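Local structure of endonuclease 8-like 3 (7JL5) at residues R9-H13 against A35-P39; N28-Y34 against F46-D51. The protein belongs to the Fpg/Nei (endonuclease VIII-like) family and is modelled here as a pair of GRF zinc fingers, each holding a zinc ion. One frame throughout, in Å; residues are numbered along the deposited sequence.

Contact 1: R9-H13 against A35-P39. With ZN (zinc ion), chain C.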
ATOM      1  N   ARG A   9      -7.472  -3.880 -11.210  1.00 51.86           N
ATOM      2  CA  ARG A   9      -7.020  -5.057 -11.935  1.00 46.61           C
ATOM      3  C   ARG A   9      -6.124  -4.622 -13.083  1.00 47.46           C
ATOM      4  O   ARG A   9      -6.370  -3.587 -13.709  1.00 56.64           O
ATOM      5  CB  ARG A   9      -8.207  -5.855 -12.483  1.00 47.44           C
ATOM      6  CG  ARG A   9      -9.323  -6.071 -11.477  1.00 48.55           C
ATOM      7  CD  ARG A   9     -10.583  -6.586 -12.151  1.00 49.59           C
ATOM      8  NE  ARG A   9     -11.557  -7.067 -11.177  1.00 50.56           N
ATOM      9  CZ  ARG A   9     -11.622  -8.324 -10.752  1.00 50.62           C
ATOM     10  NH1 ARG A   9     -10.770  -9.224 -11.220  1.00 49.18           N
ATOM     11  NH2 ARG A   9     -12.538  -8.681  -9.862  1.00 51.87           N
ATOM     12  N   CYS A  10      -5.085  -5.408 -13.359  1.00 43.67           N
ATOM     13  CA  CYS A  10      -4.290  -5.134 -14.544  1.00 44.05           C
ATOM     14  C   CYS A  10      -5.179  -5.217 -15.786  1.00 41.68           C
ATOM     15  O   CYS A  10      -6.310  -5.708 -15.745  1.00 38.13           O
ATOM     16  CB  CYS A  10      -3.105  -6.097 -14.638  1.00 45.93           C
ATOM     17  SG  CYS A  10      -3.506  -7.850 -14.470  1.00 46.93           S
ATOM     18  N   SER A  11      -4.660  -4.707 -16.901  1.00 41.51           N
ATOM     19  CA  SER A  11      -5.450  -4.603 -18.121  1.00 41.11           C
ATOM     20  C   SER A  11      -5.316  -5.842 -18.999  1.00 45.03           C
ATOM     21  O   SER A  11      -6.323  -6.383 -19.468  1.00 44.10           O
ATOM     22  CB  SER A  11      -5.040  -3.350 -18.898  1.00 44.31           C
ATOM     23  OG  SER A  11      -3.655  -3.096 -18.749  1.00 48.27           O
ATOM     24  N   LYS A  12      -4.084  -6.298 -19.235  1.00 51.15           N
ATOM     25  CA  LYS A  12      -3.880  -7.506 -20.027  1.00 57.87           C
ATOM     26  C   LYS A  12      -4.692  -8.665 -19.463  1.00 63.56           C
ATOM     27  O   LYS A  12      -5.462  -9.311 -20.183  1.00 67.93           O
ATOM     28  CB  LYS A  12      -2.392  -7.857 -20.068  1.00 56.85           C
ATOM     29  N   HIS A  13      -4.527  -8.945 -18.176  1.00 65.36           N
ATOM     30  CA  HIS A  13      -5.350  -9.906 -17.461  1.00 62.94           C
ATOM     31  C   HIS A  13      -6.301  -9.135 -16.559  1.00 68.34           C
ATOM     32  O   HIS A  13      -5.912  -8.138 -15.944  1.00 72.53           O
ATOM     33  CB  HIS A  13      -4.495 -10.859 -16.628  1.00 66.32           C
ATOM     34  CG  HIS A  13      -3.116 -11.065 -17.173  1.00 67.88           C
ATOM     35  ND1 HIS A  13      -1.982 -10.734 -16.467  1.00 63.10           N
ATOM     36  CD2 HIS A  13      -2.689 -11.560 -18.360  1.00 69.70           C
ATOM     37  CE1 HIS A  13      -0.914 -11.019 -17.192  1.00 37.33           C
ATOM     38  NE2 HIS A  13      -1.317 -11.522 -18.344  1.00 70.00           N
ATOM     39  N   ALA A  35       0.231  -4.026  -8.496  1.00 40.64           N
ATOM     40  CA  ALA A  35       0.955  -4.705  -9.556  1.00 34.56           C
ATOM     41  C   ALA A  35       0.239  -6.003  -9.904  1.00 34.15           C
ATOM     42  O   ALA A  35      -0.656  -6.460  -9.186  1.00 35.44           O
ATOM     43  CB  ALA A  35       2.407  -4.992  -9.149  1.00 33.98           C
ATOM     44  N   CYS A  36       0.659  -6.600 -11.015  1.00 37.17           N
ATOM     45  CA  CYS A  36       0.037  -7.824 -11.495  1.00 37.70           C
ATOM     46  C   CYS A  36       0.146  -8.923 -10.438  1.00 31.56           C
ATOM     47  O   CYS A  36       1.178  -9.042  -9.767  1.00 41.69           O
ATOM     48  CB  CYS A  36       0.701  -8.274 -12.798  1.00 32.42           C
ATOM     49  SG  CYS A  36      -0.117  -9.636 -13.650  1.00 33.80           S
ATOM     50  N   PRO A  37      -0.895  -9.741 -10.264  1.00159.09           N
ATOM     51  CA  PRO A  37      -0.873 -10.769  -9.215  1.00133.09           C
ATOM     52  C   PRO A  37      -0.292 -12.115  -9.617  1.00101.81           C
ATOM     53  O   PRO A  37      -0.140 -12.979  -8.743  1.00 83.58           O
ATOM     54  CB  PRO A  37      -2.366 -10.920  -8.876  1.00115.51           C
ATOM     55  CG  PRO A  37      -3.043 -10.693 -10.198  1.00102.66           C
ATOM     56  CD  PRO A  37      -2.220  -9.631 -10.906  1.00133.22           C
ATOM     57  N   LEU A  38       0.029 -12.325 -10.887  1.00 77.61           N
ATOM     58  CA  LEU A  38       0.484 -13.625 -11.356  1.00 57.74           C
ATOM     59  C   LEU A  38       1.939 -13.854 -10.968  1.00 58.86           C
ATOM     60  O   LEU A  38       2.624 -12.946 -10.494  1.00 59.57           O
ATOM     61  CB  LEU A  38       0.305 -13.713 -12.869  1.00 51.49           C
ATOM     62  CG  LEU A  38      -1.101 -13.402 -13.388  1.00 48.63           C
ATOM     63  CD1 LEU A  38      -1.201 -13.685 -14.880  1.00 37.79           C
ATOM     64  CD2 LEU A  38      -2.147 -14.192 -12.616  1.00 47.93           C
ATOM     65  N   PRO A  39       2.441 -15.078 -11.145  1.00 63.69           N
ATOM     66  CA  PRO A  39       3.858 -15.338 -10.870  1.00 69.36           C
ATOM     67  C   PRO A  39       4.756 -14.400 -11.662  1.00 76.63           C
ATOM     68  O   PRO A  39       4.337 -13.764 -12.632  1.00 75.84           O
ATOM     69  CB  PRO A  39       4.045 -16.795 -11.312  1.00 70.05           C
ATOM     70  CG  PRO A  39       2.687 -17.396 -11.190  1.00 67.98           C
ATOM     71  CD  PRO A  39       1.723 -16.300 -11.544  1.00 63.80           C
TER
HETATM   72 ZN    ZN C 701      -1.629  -8.800 -15.338  1.00 39.56          ZN
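Cys10 and His13 meet Cys36 around a zinc ion, and the metal bonds carry most of this contact. Cys10 SG and His13 ND1 each bind zinc at 2.3 Å, and Cys36 SG does so at 2.4 Å. Cys44, from farther along the chain, supplies the fourth ligand, completing a site of three cysteines and one histidine. The two cysteine sulfurs reach the metal by different torsions: SG of Cys36 stands anti to its backbone N (chi1 -171°), whereas that of Cys10 turns in between its backbone N and carbonyl carbon (chi1 51°). The sulfurs, Cys10 SG and Cys36 SG, end 3.9 Å apart, brought together by the shared ion. Cys36 SG lies at the edge of the imidazole, near the ring plane and 3.6 Å from His13 ND1.

Apolar packing supplements the coordination. One methyl of Leu38, CD1, sits over a face of the His13 ring, 3.7 Å from the centroid and 26° off the normal, a CH-pi contact displaced toward the ND1-CE1 side; CD1 approaches ND1 to 3.4 Å. CB of Lys12 lies more loosely over the rim of the opposite face. No hydrogen bond joins the two segments. The 159 Å² they bury is small, which implies that two irregular loops of the GRF finger are held together chiefly by the zinc, whose positive charge probably stabilises the cysteines as thiolates.

Contact 2: N28-Y34 against F46-D51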
ATOM      1  N   ASN A  28      11.371   7.214  -2.523  1.00 66.44           N
ATOM      2  CA  ASN A  28      10.082   6.527  -2.491  1.00 61.08           C
ATOM      3  C   ASN A  28      10.192   5.108  -1.939  1.00 55.21           C
ATOM      4  O   ASN A  28       9.343   4.267  -2.263  1.00 52.13           O
ATOM      5  CB  ASN A  28       9.457   6.492  -3.897  1.00 64.02           C
ATOM      6  CG  ASN A  28      10.343   5.806  -4.917  1.00 61.21           C
ATOM      7  OD1 ASN A  28      11.504   5.500  -4.646  1.00 64.26           O
ATOM      8  ND2 ASN A  28       9.801   5.571  -6.106  1.00 53.40           N
ATOM      9  N   LYS A  29      11.200   4.813  -1.120  1.00 52.67           N
ATOM     10  CA  LYS A  29      11.315   3.503  -0.493  1.00 54.26           C
ATOM     11  C   LYS A  29      10.182   3.320   0.510  1.00 58.54           C
ATOM     12  O   LYS A  29      10.038   4.113   1.446  1.00 63.87           O
ATOM     13  CB  LYS A  29      12.669   3.360   0.197  1.00 54.92           C
ATOM     14  N   GLY A  30       9.381   2.275   0.317  1.00 52.38           N
ATOM     15  CA  GLY A  30       8.223   2.017   1.137  1.00 45.80           C
ATOM     16  C   GLY A  30       6.901   2.362   0.482  1.00 43.36           C
ATOM     17  O   GLY A  30       5.853   1.913   0.965  1.00 41.96           O
ATOM     18  N   ARG A  31       6.919   3.138  -0.599  1.00 41.50           N
ATOM     19  CA  ARG A  31       5.679   3.530  -1.254  1.00 35.39           C
ATOM     20  C   ARG A  31       5.015   2.310  -1.879  1.00 38.17           C
ATOM     21  O   ARG A  31       5.666   1.518  -2.568  1.00 35.52           O
ATOM     22  CB  ARG A  31       5.941   4.594  -2.316  1.00 27.61           C
ATOM     23  CG  ARG A  31       4.666   5.227  -2.856  1.00 25.76           C
ATOM     24  CD  ARG A  31       4.955   6.342  -3.848  1.00 26.24           C
ATOM     25  NE  ARG A  31       3.726   6.953  -4.349  1.00 28.08           N
ATOM     26  CZ  ARG A  31       3.672   7.795  -5.377  1.00 29.27           C
ATOM     27  NH1 ARG A  31       4.781   8.127  -6.023  1.00 27.35           N
ATOM     28  NH2 ARG A  31       2.508   8.299  -5.762  1.00 28.31           N
ATOM     29  N   GLN A  32       3.717   2.165  -1.643  1.00 41.99           N
ATOM     30  CA  GLN A  32       2.973   0.993  -2.077  1.00 44.74           C
ATOM     31  C   GLN A  32       2.388   1.213  -3.465  1.00 46.34           C
ATOM     32  O   GLN A  32       2.030   2.333  -3.843  1.00 48.13           O
ATOM     33  CB  GLN A  32       1.854   0.682  -1.081  1.00 46.92           C
ATOM     34  CG  GLN A  32       2.293   0.738   0.374  1.00 48.07           C
ATOM     35  CD  GLN A  32       1.126   0.682   1.340  1.00 50.42           C
ATOM     36  OE1 GLN A  32       0.269   1.565   1.350  1.00 50.55           O
ATOM     37  NE2 GLN A  32       1.087  -0.363   2.157  1.00 56.98           N
ATOM     38  N   PHE A  33       2.292   0.126  -4.226  1.00 41.96           N
ATOM     39  CA  PHE A  33       1.774   0.192  -5.583  1.00 38.48           C
ATOM     40  C   PHE A  33       1.090  -1.117  -5.943  1.00 41.90           C
ATOM     41  O   PHE A  33       1.536  -2.194  -5.541  1.00 41.33           O
ATOM     42  CB  PHE A  33       2.893   0.494  -6.590  1.00 38.13           C
ATOM     43  CG  PHE A  33       3.946  -0.575  -6.663  1.00 40.06           C
ATOM     44  CD1 PHE A  33       5.010  -0.578  -5.777  1.00 39.21           C
ATOM     45  CD2 PHE A  33       3.870  -1.578  -7.615  1.00 44.68           C
ATOM     46  CE1 PHE A  33       5.979  -1.560  -5.840  1.00 42.01           C
ATOM     47  CE2 PHE A  33       4.837  -2.564  -7.683  1.00 45.00           C
ATOM     48  CZ  PHE A  33       5.892  -2.555  -6.794  1.00 44.25           C
ATOM     49  N   TYR A  34       0.002  -1.011  -6.701  1.00 42.37           N
ATOM     50  CA  TYR A  34      -0.675  -2.178  -7.238  1.00 47.52           C
ATOM     51  C   TYR A  34       0.069  -2.703  -8.458  1.00 43.79           C
ATOM     52  O   TYR A  34       0.471  -1.934  -9.343  1.00 37.95           O
ATOM     53  CB  TYR A  34      -2.113  -1.838  -7.620  1.00 52.70           C
ATOM     54  CG  TYR A  34      -2.974  -1.446  -6.447  1.00 55.91           C
ATOM     55  CD1 TYR A  34      -3.187  -2.327  -5.396  1.00 56.48           C
ATOM     56  CD2 TYR A  34      -3.581  -0.200  -6.393  1.00 58.18           C
ATOM     57  CE1 TYR A  34      -3.975  -1.977  -4.321  1.00 60.34           C
ATOM     58  CE2 TYR A  34      -4.374   0.160  -5.321  1.00 63.44           C
ATOM     59  CZ  TYR A  34      -4.567  -0.733  -4.287  1.00 65.94           C
ATOM     60  OH  TYR A  34      -5.354  -0.381  -3.215  1.00 69.84           O
ATOM     61  N   PHE A  46       2.041  -4.169 -15.374  1.00 42.58           N
ATOM     62  CA  PHE A  46       1.127  -3.244 -14.722  1.00 35.14           C
ATOM     63  C   PHE A  46       1.799  -2.603 -13.514  1.00 31.67           C
ATOM     64  O   PHE A  46       2.601  -3.224 -12.815  1.00 37.09           O
ATOM     65  CB  PHE A  46      -0.149  -3.962 -14.286  1.00 35.29           C
ATOM     66  CG  PHE A  46      -1.267  -3.031 -13.908  1.00 38.01           C
ATOM     67  CD1 PHE A  46      -2.080  -2.478 -14.882  1.00 39.74           C
ATOM     68  CD2 PHE A  46      -1.504  -2.708 -12.582  1.00 37.62           C
ATOM     69  CE1 PHE A  46      -3.110  -1.620 -14.543  1.00 37.10           C
ATOM     70  CE2 PHE A  46      -2.532  -1.848 -12.237  1.00 36.11           C
ATOM     71  CZ  PHE A  46      -3.337  -1.305 -13.219  1.00 36.73           C
ATOM     72  N   PHE A  47       1.463  -1.338 -13.274  1.00 28.11           N
ATOM     73  CA  PHE A  47       2.039  -0.593 -12.157  1.00 35.47           C
ATOM     74  C   PHE A  47       1.171   0.628 -11.913  1.00 36.99           C
ATOM     75  O   PHE A  47       1.058   1.485 -12.798  1.00 34.03           O
ATOM     76  CB  PHE A  47       3.482  -0.183 -12.460  1.00 35.57           C
ATOM     77  CG  PHE A  47       4.172   0.497 -11.313  1.00 37.55           C
ATOM     78  CD1 PHE A  47       3.922   1.828 -11.027  1.00 40.71           C
ATOM     79  CD2 PHE A  47       5.076  -0.192 -10.524  1.00 35.90           C
ATOM     80  CE1 PHE A  47       4.554   2.455  -9.972  1.00 42.53           C
ATOM     81  CE2 PHE A  47       5.713   0.432  -9.469  1.00 38.68           C
ATOM     82  CZ  PHE A  47       5.450   1.757  -9.193  1.00 40.56           C
ATOM     83  N   GLU A  48       0.563   0.718 -10.731  1.00 39.83           N
ATOM     84  CA  GLU A  48      -0.267   1.876 -10.403  1.00 42.85           C
ATOM     85  C   GLU A  48      -0.048   2.260  -8.948  1.00 35.35           C
ATOM     86  O   GLU A  48      -0.321   1.464  -8.050  1.00 32.76           O
ATOM     87  CB  GLU A  48      -1.749   1.581 -10.656  1.00 56.60           C
ATOM     88  CG  GLU A  48      -2.566   2.803 -11.044  1.00 69.37           C
ATOM     89  CD  GLU A  48      -2.279   3.269 -12.460  1.00 79.17           C
ATOM     90  OE1 GLU A  48      -1.741   2.468 -13.256  1.00 84.48           O
ATOM     91  OE2 GLU A  48      -2.591   4.436 -12.779  1.00 84.39           O
ATOM     92  N   TRP A  49       0.426   3.481  -8.713  1.00 29.89           N
ATOM     93  CA  TRP A  49       0.633   3.937  -7.344  1.00 29.35           C
ATOM     94  C   TRP A  49      -0.667   3.839  -6.556  1.00 32.69           C
ATOM     95  O   TRP A  49      -1.719   4.307  -7.003  1.00 31.87           O
ATOM     96  CB  TRP A  49       1.160   5.368  -7.336  1.00 28.60           C
ATOM     97  CG  TRP A  49       2.555   5.470  -7.862  1.00 22.75           C
ATOM     98  CD1 TRP A  49       2.963   6.149  -8.970  1.00 22.76           C
ATOM     99  CD2 TRP A  49       3.727   4.859  -7.308  1.00 23.10           C
ATOM    100  NE1 TRP A  49       4.320   6.006  -9.138  1.00 27.13           N
ATOM    101  CE2 TRP A  49       4.812   5.218  -8.131  1.00 25.11           C
ATOM    102  CE3 TRP A  49       3.964   4.046  -6.196  1.00 29.38           C
ATOM    103  CZ2 TRP A  49       6.113   4.792  -7.879  1.00 23.80           C
ATOM    104  CZ3 TRP A  49       5.258   3.625  -5.946  1.00 30.75           C
ATOM    105  CH2 TRP A  49       6.316   4.000  -6.782  1.00 31.45           C
ATOM    106  N   ALA A  50      -0.589   3.223  -5.375  1.00 31.94           N
ATOM    107  CA  ALA A  50      -1.790   2.939  -4.602  1.00 31.85           C
ATOM    108  C   ALA A  50      -2.237   4.124  -3.756  1.00 31.48           C
ATOM    109  O   ALA A  50      -3.436   4.267  -3.492  1.00 31.46           O
ATOM    110  CB  ALA A  50      -1.554   1.727  -3.696  1.00 35.37           C
ATOM    111  N   ASP A  51      -1.310   4.978  -3.332  1.00 32.66           N
ATOM    112  CA  ASP A  51      -1.592   5.987  -2.319  1.00 34.67           C
ATOM    113  C   ASP A  51      -2.161   7.282  -2.890  1.00 36.09           C
ATOM    114  O   ASP A  51      -2.348   8.242  -2.135  1.00 34.76           O
ATOM    115  CB  ASP A  51      -0.323   6.299  -1.520  1.00 35.14           C
ATOM    116  CG  ASP A  51       0.781   6.899  -2.377  1.00 34.33           C
ATOM    117  OD1 ASP A  51       0.556   7.131  -3.583  1.00 35.71           O
ATOM    118  OD2 ASP A  51       1.882   7.137  -1.838  1.00 34.55           O
TER
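Arg31 grips Asp51 side-on, two of its nitrogens facing the two carboxylate oxygens. NH2 donates to Asp51 OD1 over 3.2 Å, the acceptor lying in the guanidinium plane and using its syn lone pair. NE reaches Asp51 OD2 at 3.1 Å less squarely, with the oxygen 28° out of the guanidinium plane, and bonds only weakly to OD1. The same guanidinium lies flat on the Trp49 indole, planes 5° apart, with Arg31 CZ 3.7 Å from the centroid of the five-membered ring. An extended side chain, CG anti to the backbone N (chi1 -169°), carries it there and lays CD over the six-membered ring.

Strands 32-35 and 47-49 form an antiparallel hairpin within the three-stranded sheet of this GRF zinc finger. Tyr34 and Glu48 are its hydrogen-bonded pair: Tyr34 N donates to Glu48 O at 2.8 Å, and Glu48 N returns a bond to Tyr34 O at 3.0 Å. Ala50 N satisfies Gln32 O at 3.2 Å, nearly straight at the hydrogen, while the Gln32 amide NE2 turns elsewhere, to Met65 O. Arg31 N closes a type II turn onto Asn28 O. On the face bearing Phe33 and Trp49, the non-hydrogen-bonded pair, Phe33 forms an offset stack with Phe47, centroids 4.4 Å apart; elsewhere Ala50 CB packs over one face of the Tyr34 ring, toward its rim, a CH-pi contact.

Both contacts lie in the first GRF finger, and their segments alternate along the chain: strand 32-35 of contact 2 runs directly into the zinc loop of contact 1. The centre of contact 1 lies about 16 Å from that of the chain, that of contact 2 about 6 Å. Contact 1 joins irregular loops through metal bonds; contact 2 buries about four times the area through backbone hydrogen bonds, stacked rings and a salt bridge. Neither is wholly interior: contact 1 mixes buried and partly exposed residues, while contact 2 runs from buried ones to the exposed Phe47 and Glu48. They meet at Phe46, whose CD1 packs 3.5 Å from Cys10 CA, bringing the start of the 46-51 segment against the zinc site.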